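Local coordinates for protein gamma-D-glutamyl-L-lysine dipeptidyl-peptidase (Bacillus cereus ATCC 10987, PDB 3H41) that probably cleaves the gamma-D-glutamyl-L-lysine bond of cell-wall murein peptides as a cysteine peptidase, releasing the dipeptide L-Ala-gamma-D-Glu, at residues K51-L54 with N58-E61; Q87-P90 with G95-G98; P125-Y130 with K172-F177; V267-M272 with P297-E302. All coordinates share one frame; numbering follows the deposited sequence. Where two conformers were deposited one is given.

Contact 1: K51-L54 with N58-E61; sequences KLWL and NKLE. With ALA (alanine), chain B.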
loop_
_atom_site.group_PDB
_atom_site.type_symbol
_atom_site.label_atom_id
_atom_site.label_comp_id
_atom_site.label_asym_id
_atom_site.label_seq_id
_atom_site.Cartn_x
_atom_site.Cartn_y
_atom_site.Cartn_z
ATOM N N LYS A 51 9.570 -11.910 -11.264
ATOM C CA LYS A 51 8.754 -11.484 -10.139
ATOM C C LYS A 51 9.051 -12.324 -8.901
ATOM O O LYS A 51 9.175 -11.791 -7.770
ATOM C CB LYS A 51 7.268 -11.571 -10.503
ATOM C CG LYS A 51 6.809 -10.508 -11.473
ATOM C CD LYS A 51 5.316 -10.622 -11.768
ATOM C CE LYS A 51 4.864 -9.469 -12.704
ATOM N NZ LYS A 51 3.476 -9.768 -13.231
ATOM N N LEU A 52 9.173 -13.634 -9.095
ATOM C CA LEU A 52 9.406 -14.557 -7.952
ATOM C C LEU A 52 10.736 -14.337 -7.268
ATOM O O LEU A 52 10.847 -14.517 -6.059
ATOM C CB LEU A 52 9.273 -16.025 -8.373
ATOM C CG LEU A 52 7.846 -16.466 -8.742
ATOM C CD1 LEU A 52 7.841 -17.854 -9.399
ATOM C CD2 LEU A 52 6.919 -16.438 -7.494
ATOM N N TRP A 53 11.741 -13.920 -8.033
ATOM C CA TRP A 53 13.051 -13.540 -7.460
ATOM C C TRP A 53 12.983 -12.507 -6.341
ATOM O O TRP A 53 13.727 -12.579 -5.367
ATOM C CB TRP A 53 13.924 -12.986 -8.554
ATOM C CG TRP A 53 15.289 -12.486 -8.136
ATOM C CD1 TRP A 53 16.415 -13.252 -8.001
ATOM C CD2 TRP A 53 15.710 -11.117 -7.918
ATOM N NE1 TRP A 53 17.495 -12.472 -7.699
ATOM C CE2 TRP A 53 17.102 -11.154 -7.633
ATOM C CE3 TRP A 53 15.058 -9.878 -7.935
ATOM C CZ2 TRP A 53 17.865 -9.979 -7.353
ATOM C CZ3 TRP A 53 15.808 -8.698 -7.673
ATOM C CH2 TRP A 53 17.197 -8.769 -7.378
ATOM N N LEU A 54 12.077 -11.544 -6.493
ATOM C CA LEU A 54 11.840 -10.549 -5.426
ATOM C C LEU A 54 11.552 -11.177 -4.072
ATOM O O LEU A 54 12.110 -10.732 -3.064
ATOM C CB LEU A 54 10.722 -9.586 -5.839
ATOM C CG LEU A 54 11.064 -8.770 -7.091
ATOM C CD1 LEU A 54 9.788 -8.062 -7.626
ATOM C CD2 LEU A 54 12.180 -7.779 -6.758
ATOM N N ASN A 58 14.641 -12.708 -1.281
ATOM C CA ASN A 58 14.331 -11.810 -0.152
ATOM C C ASN A 58 14.830 -10.373 -0.361
ATOM O O ASN A 58 15.697 -9.849 0.378
ATOM C CB ASN A 58 14.888 -12.409 1.139
ATOM C CG ASN A 58 14.405 -11.682 2.387
ATOM O OD1 ASN A 58 13.294 -11.141 2.436
ATOM N ND2 ASN A 58 15.249 -11.683 3.419
ATOM N N LYS A 59 14.306 -9.751 -1.403
ATOM C CA LYS A 59 14.824 -8.478 -1.898
ATOM C C LYS A 59 14.104 -7.225 -1.411
ATOM O O LYS A 59 14.727 -6.167 -1.375
ATOM C CB LYS A 59 14.864 -8.450 -3.416
ATOM C CG LYS A 59 15.935 -9.357 -4.009
ATOM C CD LYS A 59 17.336 -8.739 -3.786
ATOM C CE LYS A 59 18.438 -9.781 -3.939
ATOM N NZ LYS A 59 18.576 -10.545 -2.694
ATOM N N LEU A 60 12.807 -7.338 -1.144
ATOM C CA LEU A 60 11.930 -6.199 -0.845
ATOM C C LEU A 60 11.325 -6.207 0.555
ATOM O O LEU A 60 11.103 -7.251 1.169
ATOM C CB LEU A 60 10.779 -6.146 -1.846
ATOM C CG LEU A 60 11.129 -6.086 -3.335
ATOM C CD1 LEU A 60 9.853 -5.938 -4.238
ATOM C CD2 LEU A 60 12.183 -5.001 -3.665
ATOM N N GLU A 61 11.004 -5.004 1.013
ATOM C CA GLU A 61 10.427 -4.786 2.326
ATOM C C GLU A 61 8.992 -4.330 2.239
ATOM O O GLU A 61 8.118 -4.943 2.827
ATOM C CB GLU A 61 11.247 -3.727 3.056
ATOM C CG GLU A 61 12.648 -4.175 3.425
ATOM C CD GLU A 61 12.680 -5.126 4.616
ATOM O OE1 GLU A 61 11.638 -5.742 4.977
ATOM O OE2 GLU A 61 13.777 -5.256 5.200
HETATM N N ALA B . 7.000 -7.137 3.962
HETATM C CA ALA B . 6.404 -7.959 2.819
HETATM C C ALA B . 5.898 -9.301 3.334
HETATM O O ALA B . 6.421 -9.828 4.325
HETATM C CB ALA B . 7.441 -8.205 1.727
#
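Lys59 lays its aliphatic chain over one face of the Trp53 indole. CG of Lys59 sits 3.7 Å from the centre of the six-membered ring of Trp53, 15° off the ring normal, a CH-pi contact. CD and CE carry on over the benzo part of the ring, and Lys59 CE ends 3.5 Å from Trp53 CZ2. The two side chains meet at a slant. CG of Trp53 is anti to its backbone N (chi1 177°), which brings the far end of the indole closer to Lys59 than its CB is. The lysine chain bends at chi2 and again at chi4, and its NZ is hydrogen-bonded to the carbonyl of Ala57. The turn that carries Lys59 is a Schellman motif that ends helix 48-56. Lys59 N donates to Leu54 O at 2.9 Å in a nearly straight bond (168°), Asn58 N pairs with Thr55 O, and Asn58, with positive phi, is the C-prime residue. The reversal sends the chain into strand 60-65, which pairs with strand 15-19. Next to the turn, Leu54 and Leu60 meet by their methyl branches, Leu54 CD2 lying 3.9 Å from Leu60 CD1. Both leucines are buried. One residue on, the strand reaches the substrate pocket: the amino N of the bound alanine donates to Glu61 O at 2.7 Å. The carboxylate of Glu61 forms a salt bridge with Arg91.

Contact 2: Q87-P90 with G95-G98; sequences QPTP and GYPG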
loop_
_atom_site.group_PDB
_atom_site.type_symbol
_atom_site.label_atom_id
_atom_site.label_comp_id
_atom_site.label_asym_id
_atom_site.label_seq_id
_atom_site.Cartn_x
_atom_site.Cartn_y
_atom_site.Cartn_z
ATOM N N GLN A 87 3.135 2.269 8.822
ATOM C CA GLN A 87 3.164 0.870 8.472
ATOM C C GLN A 87 3.676 0.088 9.664
ATOM O O GLN A 87 4.876 -0.147 9.804
ATOM C CB GLN A 87 4.008 0.656 7.217
ATOM C CG GLN A 87 3.356 1.270 5.966
ATOM C CD GLN A 87 4.019 0.812 4.675
ATOM O OE1 GLN A 87 4.937 -0.016 4.694
ATOM N NE2 GLN A 87 3.580 1.379 3.544
ATOM N N PRO A 88 2.764 -0.290 10.563
ATOM C CA PRO A 88 3.248 -0.909 11.814
ATOM C C PRO A 88 3.950 -2.258 11.625
ATOM O O PRO A 88 3.573 -3.054 10.757
ATOM C CB PRO A 88 1.971 -1.080 12.631
ATOM C CG PRO A 88 1.024 -0.055 12.077
ATOM C CD PRO A 88 1.312 -0.068 10.603
ATOM N N THR A 89 5.014 -2.466 12.393
ATOM C CA THR A 89 5.738 -3.722 12.383
ATOM C C THR A 89 6.403 -3.914 13.752
ATOM O O THR A 89 6.871 -2.944 14.344
ATOM C CB THR A 89 6.817 -3.761 11.288
ATOM O OG1 THR A 89 7.684 -4.886 11.503
ATOM C CG2 THR A 89 7.617 -2.437 11.203
ATOM N N PRO A 90 6.436 -5.156 14.252
ATOM C CA PRO A 90 7.199 -5.404 15.490
ATOM C C PRO A 90 8.703 -5.198 15.325
ATOM O O PRO A 90 9.407 -5.165 16.328
ATOM C CB PRO A 90 6.918 -6.885 15.812
ATOM C CG PRO A 90 6.489 -7.487 14.523
ATOM C CD PRO A 90 5.777 -6.368 13.758
ATOM N N GLY A 95 8.623 2.831 12.454
ATOM C CA GLY A 95 8.151 2.631 11.089
ATOM C C GLY A 95 8.758 1.402 10.436
ATOM O O GLY A 95 9.630 0.747 11.013
ATOM N N TYR A 96 8.307 1.131 9.215
ATOM C CA TYR A 96 8.726 -0.048 8.465
ATOM C C TYR A 96 10.050 0.225 7.809
ATOM O O TYR A 96 10.189 1.197 7.066
ATOM C CB TYR A 96 7.675 -0.463 7.401
ATOM C CG TYR A 96 7.743 -1.946 7.135
ATOM C CD1 TYR A 96 8.758 -2.473 6.365
ATOM C CD2 TYR A 96 6.824 -2.834 7.696
ATOM C CE1 TYR A 96 8.849 -3.801 6.139
ATOM C CE2 TYR A 96 6.927 -4.203 7.473
ATOM C CZ TYR A 96 7.960 -4.674 6.686
ATOM O OH TYR A 96 8.152 -6.011 6.425
ATOM N N PRO A 97 11.049 -0.621 8.086
ATOM C CA PRO A 97 12.382 -0.333 7.594
ATOM C C PRO A 97 12.664 -0.841 6.186
ATOM O O PRO A 97 12.126 -1.863 5.759
ATOM C CB PRO A 97 13.253 -1.048 8.590
ATOM C CG PRO A 97 12.477 -2.277 8.886
ATOM C CD PRO A 97 11.051 -1.780 8.996
ATOM N N GLY A 98 13.522 -0.125 5.484
ATOM C CA GLY A 98 14.064 -0.604 4.234
ATOM C C GLY A 98 14.872 0.442 3.507
ATOM O O GLY A 98 14.907 1.568 3.905
#
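Gln87 meets Tyr96 at the root of both side chains, with Gln87 CB 3.8 Å from Tyr96 CB. The backbone O of Gln87 lies in the plane of the tyrosine ring, at its edge, and is 3.7 Å from Tyr96 CB. The glutamine chain runs on extended beyond CG, and its OE1 comes within 3.9 Å of Tyr96 CB. Its amide plane is turned 66° from the ring. Both ends of this amide are held by the neighbouring strand 60-65: OE1 bonds to Thr62 OG1, and NE2 to the carbonyl of Gln63. Pro88 touches the ring only lightly, its carbonyl O near the CD2 edge. The segment belongs to the loop joining strands 79-84 and 96-101, within the bacterial SH3-type domain of the enzyme. Tyr96 opens the second of these strands and is a substrate-binding residue of the alanine pocket. Thr89 then crosses the tyrosine side chain at about a right angle. Its CG2 lies 3.6 Å from Tyr96 CD2 and 3.8 Å from Gly95 O, while Thr89 CB is 3.8 Å from Tyr96 CE2. With OG1 anti to the backbone N (chi1 168°), CG2 lies between that N and the carbonyl carbon, and it is this branch that meets the ring. OG1 bonds to Arg91 N. The contact contains no hydrogen bond of its own. At the far end of the ring, the Tyr96 hydroxyl is hydrogen-bonded to Asp234, another substrate-binding residue.

Contact 3: P125-Y130 with K172-F177; sequences PTAILY and KNDGTF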
loop_
_atom_site.group_PDB
_atom_site.type_symbol
_atom_site.label_atom_id
_atom_site.label_comp_id
_atom_site.label_asym_id
_atom_site.label_seq_id
_atom_site.Cartn_x
_atom_site.Cartn_y
_atom_site.Cartn_z
ATOM N N PRO A 125 -8.394 3.116 -8.138
ATOM C CA PRO A 125 -7.161 2.294 -8.081
ATOM C C PRO A 125 -5.875 3.059 -8.398
ATOM O O PRO A 125 -4.874 2.968 -7.681
ATOM C CB PRO A 125 -7.433 1.213 -9.132
ATOM C CG PRO A 125 -8.949 1.069 -9.103
ATOM C CD PRO A 125 -9.452 2.480 -8.958
ATOM N N THR A 126 -5.908 3.807 -9.492
ATOM C CA THR A 126 -4.967 4.893 -9.683
ATOM C C THR A 126 -5.745 6.083 -10.271
ATOM O O THR A 126 -6.893 5.941 -10.717
ATOM C CB THR A 126 -3.802 4.550 -10.624
ATOM O OG1 THR A 126 -4.269 4.343 -11.968
ATOM C CG2 THR A 126 -2.985 3.328 -10.127
ATOM N N ALA A 127 -5.117 7.244 -10.262
ATOM C CA ALA A 127 -5.722 8.440 -10.874
ATOM C C ALA A 127 -4.622 9.331 -11.364
ATOM O O ALA A 127 -3.504 9.227 -10.862
ATOM C CB ALA A 127 -6.561 9.206 -9.818
ATOM N N ILE A 128 -4.941 10.241 -12.292
ATOM C CA ILE A 128 -3.978 11.250 -12.783
ATOM C C ILE A 128 -4.104 12.588 -12.019
ATOM O O ILE A 128 -5.184 13.159 -11.899
ATOM C CB ILE A 128 -4.087 11.468 -14.320
ATOM C CG1 ILE A 128 -4.042 10.123 -15.060
ATOM C CG2 ILE A 128 -2.923 12.476 -14.885
ATOM C CD1 ILE A 128 -2.786 9.277 -14.792
ATOM N N LEU A 129 -2.967 13.041 -11.484
ATOM C CA LEU A 129 -2.805 14.398 -10.934
ATOM C C LEU A 129 -2.167 15.260 -11.994
ATOM O O LEU A 129 -1.196 14.816 -12.636
ATOM C CB LEU A 129 -1.865 14.382 -9.725
ATOM C CG LEU A 129 -2.404 13.963 -8.388
ATOM C CD1 LEU A 129 -1.296 14.008 -7.377
ATOM C CD2 LEU A 129 -3.503 14.907 -8.009
ATOM N N TYR A 130 -2.676 16.485 -12.163
ATOM C CA TYR A 130 -2.151 17.461 -13.139
ATOM C C TYR A 130 -1.460 18.577 -12.394
ATOM O O TYR A 130 -2.085 19.237 -11.581
ATOM C CB TYR A 130 -3.271 18.060 -14.018
ATOM C CG TYR A 130 -4.061 16.947 -14.681
ATOM C CD1 TYR A 130 -3.569 16.309 -15.824
ATOM C CD2 TYR A 130 -5.243 16.488 -14.136
ATOM C CE1 TYR A 130 -4.256 15.266 -16.408
ATOM C CE2 TYR A 130 -5.929 15.402 -14.711
ATOM C CZ TYR A 130 -5.418 14.811 -15.853
ATOM O OH TYR A 130 -6.047 13.757 -16.465
ATOM N N LYS A 172 -12.718 15.499 -9.175
ATOM C CA LYS A 172 -13.430 15.145 -7.957
ATOM C C LYS A 172 -13.839 13.677 -7.840
ATOM O O LYS A 172 -13.959 13.153 -6.734
ATOM C CB LYS A 172 -14.689 15.988 -7.858
ATOM C CG LYS A 172 -14.471 17.288 -7.206
ATOM C CD LYS A 172 -15.800 18.050 -7.208
ATOM C CE LYS A 172 -15.923 18.891 -6.003
ATOM N NZ LYS A 172 -16.930 19.965 -6.214
ATOM N N ASN A 173 -14.134 13.038 -8.965
ATOM C CA ASN A 173 -14.542 11.647 -8.943
ATOM C C ASN A 173 -13.362 10.709 -8.590
ATOM O O ASN A 173 -13.580 9.517 -8.321
ATOM C CB ASN A 173 -15.103 11.228 -10.294
ATOM C CG ASN A 173 -16.511 11.756 -10.545
ATOM O OD1 ASN A 173 -17.325 11.884 -9.626
ATOM N ND2 ASN A 173 -16.809 12.043 -11.813
ATOM N N ASP A 174 -12.130 11.217 -8.648
ATOM C CA ASP A 174 -10.947 10.403 -8.334
ATOM C C ASP A 174 -10.540 10.442 -6.880
ATOM O O ASP A 174 -9.591 9.758 -6.497
ATOM C CB ASP A 174 -9.735 10.816 -9.170
ATOM C CG ASP A 174 -9.803 10.329 -10.604
ATOM O OD1 ASP A 174 -10.362 9.236 -10.836
ATOM O OD2 ASP A 174 -9.266 11.030 -11.497
ATOM N N GLY A 175 -11.217 11.236 -6.061
ATOM C CA GLY A 175 -10.803 11.391 -4.669
ATOM C C GLY A 175 -11.934 11.801 -3.755
ATOM O O GLY A 175 -13.061 12.073 -4.206
ATOM N N THR A 176 -11.615 11.845 -2.466
ATOM C CA THR A 176 -12.527 12.214 -1.388
ATOM C C THR A 176 -11.737 13.069 -0.415
ATOM O O THR A 176 -10.578 12.743 -0.182
ATOM C CB THR A 176 -12.936 10.921 -0.631
ATOM O OG1 THR A 176 -13.619 10.026 -1.530
ATOM C CG2 THR A 176 -13.795 11.218 0.590
ATOM N N PHE A 177 -12.327 14.076 0.220
ATOM C CA PHE A 177 -11.536 14.726 1.260
ATOM C C PHE A 177 -11.974 14.382 2.665
ATOM O O PHE A 177 -13.119 14.004 2.903
ATOM C CB PHE A 177 -11.300 16.231 1.035
ATOM C CG PHE A 177 -12.404 17.109 1.491
ATOM C CD1 PHE A 177 -12.430 17.583 2.787
ATOM C CD2 PHE A 177 -13.394 17.503 0.595
ATOM C CE1 PHE A 177 -13.435 18.416 3.210
ATOM C CE2 PHE A 177 -14.411 18.341 0.998
ATOM C CZ PHE A 177 -14.435 18.808 2.310
HETATM O O HOH W 1 -9.019 7.168 -12.095
HETATM O O HOH W 2 -7.636 9.976 -13.486
HETATM O O HOH W 3 -7.941 13.300 -12.334
#
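Direct contact is made by Ala127 and Asp174. The methyl CB of Ala127 sits over one face of the Asp174 carboxylate, 3.5 Å from Asp174 CG. With Asp174 CG anti to its own carbonyl carbon (chi1 -76°), the carboxylate faces the backbone of Thr126 to Ile128.

The polar part runs through water. Asp174 OD1 receives one water at 2.8 Å, and that water also donates to Thr126 O. Asp174 OD2 takes two more. One accepts from Ile128 N at 3.0 Å, and the other donates to Ile128 O at 2.8 Å. The three waters therefore link both carboxylate oxygens to backbone groups on either side of Ala127.

In the fold, the contact joins two parts of the SH3-type domain spanning about 122-178. Asp174 ends the short 3-10 turn that follows strand 167-171, and strand 175-178 comes next. Strand 126-131 bonds through its backbone to strand 139-143 and to strand 167-171. The side chain of Asp174 also touches Lys124.

With no direct hydrogen bond across the contact, the polar link between the two segments runs through water, and the carboxylate stays well hydrated beside a single methyl group.

Contact 4: V267-M272 with P297-E302; sequences VHHVAM and PGYIEE. With DGL (D-glutamic acid), chain C.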
loop_
_atom_site.group_PDB
_atom_site.type_symbol
_atom_site.label_atom_id
_atom_site.label_comp_id
_atom_site.label_asym_id
_atom_site.label_seq_id
_atom_site.Cartn_x
_atom_site.Cartn_y
_atom_site.Cartn_z
ATOM N N VAL A 267 2.789 -17.869 9.593
ATOM C CA VAL A 267 1.736 -17.315 8.741
ATOM C C VAL A 267 2.412 -16.827 7.493
ATOM O O VAL A 267 3.441 -16.185 7.591
ATOM C CB VAL A 267 1.041 -16.152 9.458
ATOM C CG1 VAL A 267 0.172 -15.283 8.476
ATOM C CG2 VAL A 267 0.210 -16.711 10.560
ATOM N N HIS A 268 1.867 -17.169 6.329
ATOM C CA HIS A 268 2.371 -16.622 5.071
ATOM C C HIS A 268 1.292 -16.168 4.084
ATOM O O HIS A 268 1.627 -15.840 2.962
ATOM C CB HIS A 268 3.288 -17.645 4.369
ATOM C CG HIS A 268 2.570 -18.872 3.901
ATOM N ND1 HIS A 268 2.303 -19.116 2.571
ATOM C CD2 HIS A 268 2.029 -19.906 4.588
ATOM C CE1 HIS A 268 1.659 -20.266 2.457
ATOM N NE2 HIS A 268 1.473 -20.762 3.665
ATOM N N HIS A 269 0.019 -16.153 4.462
ATOM C CA HIS A 269 -1.011 -15.621 3.571
ATOM C C HIS A 269 -2.156 -15.032 4.375
ATOM O O HIS A 269 -2.470 -15.503 5.473
ATOM C CB HIS A 269 -1.525 -16.688 2.577
ATOM C CG HIS A 269 -2.501 -16.142 1.581
ATOM N ND1 HIS A 269 -2.139 -15.211 0.629
ATOM C CD2 HIS A 269 -3.835 -16.324 1.437
ATOM C CE1 HIS A 269 -3.203 -14.880 -0.083
ATOM N NE2 HIS A 269 -4.246 -15.529 0.397
ATOM N N VAL A 270 -2.779 -13.998 3.815
ATOM C CA VAL A 270 -3.929 -13.378 4.420
ATOM C C VAL A 270 -4.922 -13.051 3.308
ATOM O O VAL A 270 -4.519 -12.695 2.167
ATOM C CB VAL A 270 -3.571 -12.140 5.236
ATOM C CG1 VAL A 270 -2.804 -11.097 4.384
ATOM C CG2 VAL A 270 -4.836 -11.535 5.933
ATOM N N ALA A 271 -6.194 -13.226 3.634
ATOM C CA ALA A 271 -7.294 -12.901 2.733
ATOM C C ALA A 271 -8.418 -12.233 3.546
ATOM O O ALA A 271 -8.401 -12.254 4.756
ATOM C CB ALA A 271 -7.776 -14.184 2.032
HETATM N N MSE A 272 -9.360 -11.572 2.895
HETATM C CA MSE A 272 -10.514 -11.016 3.613
HETATM C C MSE A 272 -11.759 -11.774 3.250
HETATM O O MSE A 272 -12.060 -11.948 2.065
HETATM C CB MSE A 272 -10.724 -9.519 3.237
HETATM C CG MSE A 272 -11.791 -8.857 4.050
HETATM SE SE MSE A 272 -11.872 -6.930 3.756
HETATM C CE MSE A 272 -12.212 -6.978 1.906
ATOM N N PRO A 297 -8.664 -26.131 -2.083
ATOM C CA PRO A 297 -7.524 -27.022 -1.780
ATOM C C PRO A 297 -6.261 -26.240 -1.586
ATOM O O PRO A 297 -5.956 -25.374 -2.415
ATOM C CB PRO A 297 -7.392 -27.887 -3.052
ATOM C CG PRO A 297 -8.780 -27.981 -3.556
ATOM C CD PRO A 297 -9.476 -26.653 -3.200
ATOM N N GLY A 298 -5.539 -26.544 -0.513
ATOM C CA GLY A 298 -4.328 -25.842 -0.160
ATOM C C GLY A 298 -4.673 -24.878 0.950
ATOM O O GLY A 298 -4.175 -24.984 2.107
ATOM N N TYR A 299 -5.562 -23.945 0.624
ATOM C CA TYR A 299 -5.914 -22.938 1.592
ATOM C C TYR A 299 -6.569 -23.553 2.812
ATOM O O TYR A 299 -6.217 -23.256 3.949
ATOM C CB TYR A 299 -6.816 -21.891 0.943
ATOM C CG TYR A 299 -6.081 -21.054 -0.070
ATOM C CD1 TYR A 299 -5.437 -19.894 0.311
ATOM C CD2 TYR A 299 -6.058 -21.408 -1.422
ATOM C CE1 TYR A 299 -4.779 -19.113 -0.605
ATOM C CE2 TYR A 299 -5.392 -20.607 -2.357
ATOM C CZ TYR A 299 -4.783 -19.464 -1.928
ATOM O OH TYR A 299 -4.122 -18.651 -2.783
ATOM N N ILE A 300 -7.521 -24.423 2.586
ATOM C CA ILE A 300 -8.305 -24.916 3.694
ATOM C C ILE A 300 -7.472 -25.708 4.708
ATOM O O ILE A 300 -7.701 -25.578 5.911
ATOM C CB ILE A 300 -9.563 -25.619 3.175
ATOM C CG1 ILE A 300 -10.638 -25.695 4.275
ATOM C CG2 ILE A 300 -9.215 -26.965 2.529
ATOM C CD1 ILE A 300 -10.943 -24.315 4.980
ATOM N N GLU A 301 -6.458 -26.454 4.244
ATOM C CA GLU A 301 -5.590 -27.230 5.119
ATOM C C GLU A 301 -4.659 -26.362 5.946
ATOM O O GLU A 301 -4.185 -26.794 7.012
ATOM C CB GLU A 301 -4.733 -28.242 4.323
ATOM C CG GLU A 301 -5.508 -29.398 3.702
ATOM C CD GLU A 301 -6.148 -29.064 2.330
ATOM O OE1 GLU A 301 -5.999 -27.907 1.856
ATOM O OE2 GLU A 301 -6.782 -29.969 1.719
ATOM N N GLU A 302 -4.388 -25.149 5.455
ATOM C CA GLU A 302 -3.471 -24.211 6.110
ATOM C C GLU A 302 -4.188 -23.112 6.936
ATOM O O GLU A 302 -3.517 -22.237 7.506
ATOM C CB GLU A 302 -2.553 -23.564 5.067
ATOM C CG GLU A 302 -1.435 -24.486 4.540
ATOM C CD GLU A 302 -0.272 -23.758 3.926
ATOM O OE1 GLU A 302 -0.397 -22.553 3.607
ATOM O OE2 GLU A 302 0.796 -24.405 3.775
HETATM N N DGL C . 4.889 -9.869 2.670
HETATM C CA DGL C . 4.421 -11.206 3.041
HETATM C C DGL C . 3.826 -11.219 4.417
HETATM O O DGL C . 3.840 -12.241 5.118
HETATM C CB DGL C . 3.392 -11.703 2.012
HETATM C CG DGL C . 2.955 -13.167 2.214
HETATM C CD DGL C . 4.081 -14.166 2.471
HETATM O OE1 DGL C . 4.377 -14.934 1.537
HETATM O OE2 DGL C . 4.651 -14.242 3.594
HETATM O OXT DGL C . 3.255 -10.211 4.850
#
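The backbones stay well apart, His269 CA lying 9.0 Å from Tyr299 CA, so side chains span the gap between strand 267-275 and the short, weakly bonded helix at 299-302. His268 NE2 donates to Glu302 OE1 at 2.6 Å, with an N-H...O angle of 145°. The carboxylate oxygen is met on its syn side, though the donor is tilted out of the carboxylate plane, and the oxygen in turn is tilted from the imidazole plane. Ring and carboxylate planes stand 87° apart, close to perpendicular. CG of His268 lies between its backbone N and carbonyl carbon (chi1 66°), which swings the ring toward the helix. Glu302 reaches it with a chain extended beyond CG. The bond helps fix the rotation of the ring, which also stacks on His260. His268 and His269 together face Phe258 in a classic beta bulge of the NlpC/P60 sheet. On the substrate side, His268 O lies 3.0 Å from CD of the bound D-glutamate. His269, the inferred proton acceptor of the active site, has two conformers. In the one given, it receives the edge of Tyr299 toward its ring face in an offset edge-to-face pair. The ring centroids are then 5.5 Å apart, and His269 CD2 is 3.6 Å from Tyr299 CE1. NE2 of His269 is hydrogen-bonded to His281, a further inferred active-site residue. Just before the helix, Gly298 N donates to Glu301 OE1 at 2.8 Å.

In the fold
The four contacts follow one another along the chain without overlap. Contacts 1 and 2 have centres about 17 Å apart and touch, Glu61 CG lying 3.3 Å from Pro97 O. They place Glu61 and Tyr96 on the alanine side of the substrate pocket. Contact 4 joins the six-stranded sheet of the NlpC/P60 domain to the short helix 299-302. It brings His268 to the D-glutamate, next to His269, the inferred proton acceptor. Its nearest atoms are about 11 Å from both contact 1 and contact 2. The bound dipeptide thus sits between two domains. Contact 3 lies in the second SH3-type domain, its centre 27 to 33 Å from the others, away from the annotated sites.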